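Hypothetical signal peptide protein (Sinorhizobium meliloti, PDB 3PJY) is of unknown function but belongs to the DUF192 family of small beta-rich proteins and may be a transcription regulator. Local coordinates at residues T56-M61 against R99-Y104. Residues are numbered along the deposited sequence; the frame is centred on the assembly and turned at random.
Sequences TRPVMM and REPVAY. With SO4 (sulfate ion), chain G.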
ATOM      1  N   THR B  56      -2.934 -25.828   3.836  1.00 18.00           N
ATOM      2  CA  THR B  56      -3.205 -25.484   5.215  1.00 17.92           C
ATOM      3  C   THR B  56      -2.796 -26.632   6.120  1.00 20.68           C
ATOM      4  O   THR B  56      -3.322 -27.751   6.031  1.00 21.34           O
ATOM      5  CB  THR B  56      -4.689 -25.168   5.382  1.00 21.38           C
ATOM      6  OG1 THR B  56      -4.985 -23.940   4.703  1.00 21.89           O
ATOM      7  CG2 THR B  56      -5.092 -25.060   6.878  1.00 22.53           C
ATOM      8  N   ARG B  57      -1.847 -26.353   6.994  1.00 16.11           N
ATOM      9  CA  ARG B  57      -1.222 -27.357   7.864  1.00 18.39           C
ATOM     10  C   ARG B  57      -0.417 -26.576   8.900  1.00 17.16           C
ATOM     11  O   ARG B  57       0.010 -25.468   8.628  1.00 17.30           O
ATOM     12  CB  ARG B  57      -0.291 -28.271   7.040  1.00 21.31           C
ATOM     13  CG  ARG B  57       0.310 -29.385   7.836  1.00 24.72           C
ATOM     14  CD  ARG B  57       1.205 -30.334   7.045  1.00 23.82           C
ATOM     15  NE  ARG B  57       1.621 -31.368   7.991  1.00 29.64           N
ATOM     16  CZ  ARG B  57       2.089 -32.563   7.657  1.00 35.16           C
ATOM     17  NH1 ARG B  57       2.209 -32.906   6.375  1.00 33.37           N
ATOM     18  NH2 ARG B  57       2.397 -33.431   8.622  1.00 37.03           N
ATOM     19  N   PRO B  58      -0.183 -27.138  10.109  1.00 18.62           N
ATOM     20  CA  PRO B  58       0.718 -26.381  10.991  1.00 19.46           C
ATOM     21  C   PRO B  58       2.103 -26.249  10.403  1.00 19.29           C
ATOM     22  O   PRO B  58       2.534 -27.129   9.613  1.00 19.14           O
ATOM     23  CB  PRO B  58       0.744 -27.228  12.262  1.00 22.73           C
ATOM     24  CG  PRO B  58      -0.572 -27.925  12.242  1.00 22.51           C
ATOM     25  CD  PRO B  58      -0.775 -28.307  10.785  1.00 21.76           C
ATOM     26  N   VAL B  59       2.788 -25.156  10.736  1.00 17.92           N
ATOM     27  CA  VAL B  59       4.130 -24.934  10.235  1.00 17.72           C
ATOM     28  C   VAL B  59       5.078 -24.550  11.375  1.00 18.12           C
ATOM     29  O   VAL B  59       4.658 -24.082  12.458  1.00 19.19           O
ATOM     30  CB  VAL B  59       4.195 -23.855   9.145  1.00 19.56           C
ATOM     31  CG1 VAL B  59       3.244 -24.187   8.012  1.00 22.06           C
ATOM     32  CG2 VAL B  59       3.861 -22.544   9.668  1.00 20.17           C
HETATM   33  N   MSE B  60       6.340 -24.771  11.112  1.00 19.74           N
HETATM   34  CA  MSE B  60       7.422 -24.489  12.045  1.00 18.30           C
HETATM   35  C   MSE B  60       8.395 -23.529  11.373  1.00 16.94           C
HETATM   36  O   MSE B  60       8.892 -23.774  10.271  1.00 17.52           O
HETATM   37  CB  MSE B  60       8.119 -25.802  12.403  1.00 21.41           C
HETATM   38  CG  MSE B  60       7.167 -26.750  13.060  1.00 23.44           C
HETATM   39 SE   MSE B  60       8.026 -28.270  13.910  0.75 32.04          SE
HETATM   40  CE  MSE B  60       9.007 -28.547  12.664  1.00 19.80           C
HETATM   41  N   MSE B  61       8.719 -22.430  12.077  1.00 16.81           N
HETATM   42  CA  MSE B  61       9.692 -21.454  11.620  1.00 16.27           C
HETATM   43  C   MSE B  61      10.833 -21.356  12.612  1.00 15.70           C
HETATM   44  O   MSE B  61      10.695 -21.719  13.762  1.00 16.52           O
HETATM   45  CB  MSE B  61       9.020 -20.093  11.529  1.00 17.68           C
HETATM   46  CG  MSE B  61       7.730 -20.030  10.716  1.00 17.71           C
HETATM   47 SE   MSE B  61       7.978 -20.336   8.821  0.75 17.12          SE
HETATM   48  CE  MSE B  61       8.921 -18.766   8.348  1.00 20.99           C
ATOM     49  N   ARG B  99       1.147 -23.564  15.952  1.00 26.81           N
ATOM     50  CA  ARG B  99       0.210 -24.027  17.018  1.00 29.40           C
ATOM     51  C   ARG B  99      -1.149 -24.498  16.488  1.00 29.33           C
ATOM     52  O   ARG B  99      -1.997 -24.946  17.240  1.00 33.63           O
ATOM     53  CB  ARG B  99       0.002 -22.917  18.082  1.00 32.34           C
ATOM     54  N   GLU B 100      -1.354 -24.381  15.190  1.00 26.62           N
ATOM     55  CA  GLU B 100      -2.601 -24.685  14.525  1.00 27.46           C
ATOM     56  C   GLU B 100      -2.363 -24.541  13.013  1.00 24.29           C
ATOM     57  O   GLU B 100      -1.391 -23.905  12.574  1.00 24.79           O
ATOM     58  CB  GLU B 100      -3.677 -23.685  14.896  1.00 28.89           C
ATOM     59  CG  GLU B 100      -3.394 -22.300  14.435  1.00 26.44           C
ATOM     60  CD  GLU B 100      -4.365 -21.287  15.001  1.00 41.89           C
ATOM     61  OE1 GLU B 100      -5.584 -21.539  14.972  1.00 51.72           O
ATOM     62  OE2 GLU B 100      -3.895 -20.244  15.489  1.00 45.53           O
ATOM     63  N   PRO B 101      -3.273 -25.083  12.212  1.00 23.65           N
ATOM     64  CA  PRO B 101      -3.038 -25.050  10.755  1.00 21.25           C
ATOM     65  C   PRO B 101      -3.105 -23.648  10.190  1.00 19.08           C
ATOM     66  O   PRO B 101      -4.009 -22.879  10.537  1.00 21.84           O
ATOM     67  CB  PRO B 101      -4.189 -25.897  10.219  1.00 22.22           C
ATOM     68  CG  PRO B 101      -4.554 -26.798  11.397  1.00 26.21           C
ATOM     69  CD  PRO B 101      -4.450 -25.899  12.559  1.00 26.10           C
ATOM     70  N   VAL B 102      -2.156 -23.291   9.324  1.00 18.45           N
ATOM     71  CA  VAL B 102      -2.152 -22.023   8.607  1.00 16.83           C
ATOM     72  C   VAL B 102      -1.717 -22.266   7.165  1.00 18.34           C
ATOM     73  O   VAL B 102      -1.292 -23.377   6.811  1.00 17.32           O
ATOM     74  CB  VAL B 102      -1.180 -20.988   9.265  1.00 17.47           C
ATOM     75  CG1 VAL B 102      -1.716 -20.604  10.695  1.00 20.80           C
ATOM     76  CG2 VAL B 102       0.282 -21.482   9.324  1.00 18.62           C
ATOM     77  N   ALA B 103      -1.839 -21.228   6.333  1.00 17.04           N
ATOM     78  CA  ALA B 103      -1.522 -21.317   4.917  1.00 15.33           C
ATOM     79  C   ALA B 103      -0.318 -20.468   4.508  1.00 14.56           C
ATOM     80  O   ALA B 103       0.279 -20.694   3.468  1.00 15.92           O
ATOM     81  CB  ALA B 103      -2.743 -20.892   4.080  1.00 18.81           C
ATOM     82  N   TYR B 104      -0.005 -19.447   5.304  1.00 15.02           N
ATOM     83  CA  TYR B 104       1.069 -18.491   5.012  1.00 14.64           C
ATOM     84  C   TYR B 104       1.743 -18.060   6.282  1.00 13.55           C
ATOM     85  O   TYR B 104       1.138 -18.085   7.378  1.00 15.69           O
ATOM     86  CB  TYR B 104       0.554 -17.230   4.333  1.00 14.37           C
ATOM     87  CG  TYR B 104      -0.265 -17.418   3.095  1.00 18.09           C
ATOM     88  CD1 TYR B 104      -1.649 -17.532   3.193  1.00 19.73           C
ATOM     89  CD2 TYR B 104       0.319 -17.429   1.843  1.00 19.15           C
ATOM     90  CE1 TYR B 104      -2.418 -17.676   2.111  1.00 21.99           C
ATOM     91  CE2 TYR B 104      -0.474 -17.584   0.704  1.00 24.91           C
ATOM     92  CZ  TYR B 104      -1.825 -17.748   0.869  1.00 24.52           C
ATOM     93  OH  TYR B 104      -2.621 -17.872  -0.233  1.00 29.38           O
TER
HETATM   94  S   SO4 G 205       1.458 -31.633  11.626  1.00 31.39           S
HETATM   95  O1  SO4 G 205       2.339 -30.663  10.965  1.00 35.80           O
HETATM   96  O2  SO4 G 205       1.021 -31.126  12.946  1.00 27.72           O
HETATM   97  O3  SO4 G 205       2.157 -32.904  11.831  1.00 29.48           O
HETATM   98  O4  SO4 G 205       0.220 -31.842  10.866  1.00 35.11           O
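At the edge of the Arg57 guanidinium, and in its plane, sits the sulfur of a sulfate ion, most likely picked up from the crystallisation medium. Arg57 NE gives a hydrogen bond to sulfate O1 (3.1 Å) and a weak one to O4, and Arg57 NH2 reaches O3 in another weak bond. With CG anti to the backbone N (chi1 -176°) and the chain extended to NE, the arginine side chain runs clear of residues 99-104; the ion instead touches the Pro58 ring, its O2 3.6 Å from Pro58 CG. That ring meets a second proline across the contact, Pro58 CD lying 4.1 Å from Pro101 CG.

The two backbones join through one antiparallel hydrogen-bonded pair. Arg57 N donates to Val102 O at 3.0 Å, while Val102 N returns a bond to Arg57 O, nearly straight at the hydrogen (172°) but arriving from above the carbonyl plane. Val102 O also takes a CA-H...O contact from Thr56 CA (3.3 Å). Thr56 turns its methyl CG2 to Pro101 CB, 3.6 Å away, and its OG1 lies 3.8 Å from Ala103 CB. Farther in, Val59 CG2 and Val102 CG2 touch at 3.7 Å, the two side chains crossing at about a right angle.

Those valines both pack on Phe74 of strand 70-75, and Val59 also reaches Phe53 of strand 47-53. Val59 pairs through its backbone with Ser98, next to the small sheet of strands 60-61 and 96-97, whereas Ala103 and Tyr104 share Ile75 as their partner, a classic beta bulge near the start of strand 102-109, which lies between strands 70-75 and 47-53 in the large mixed sheet.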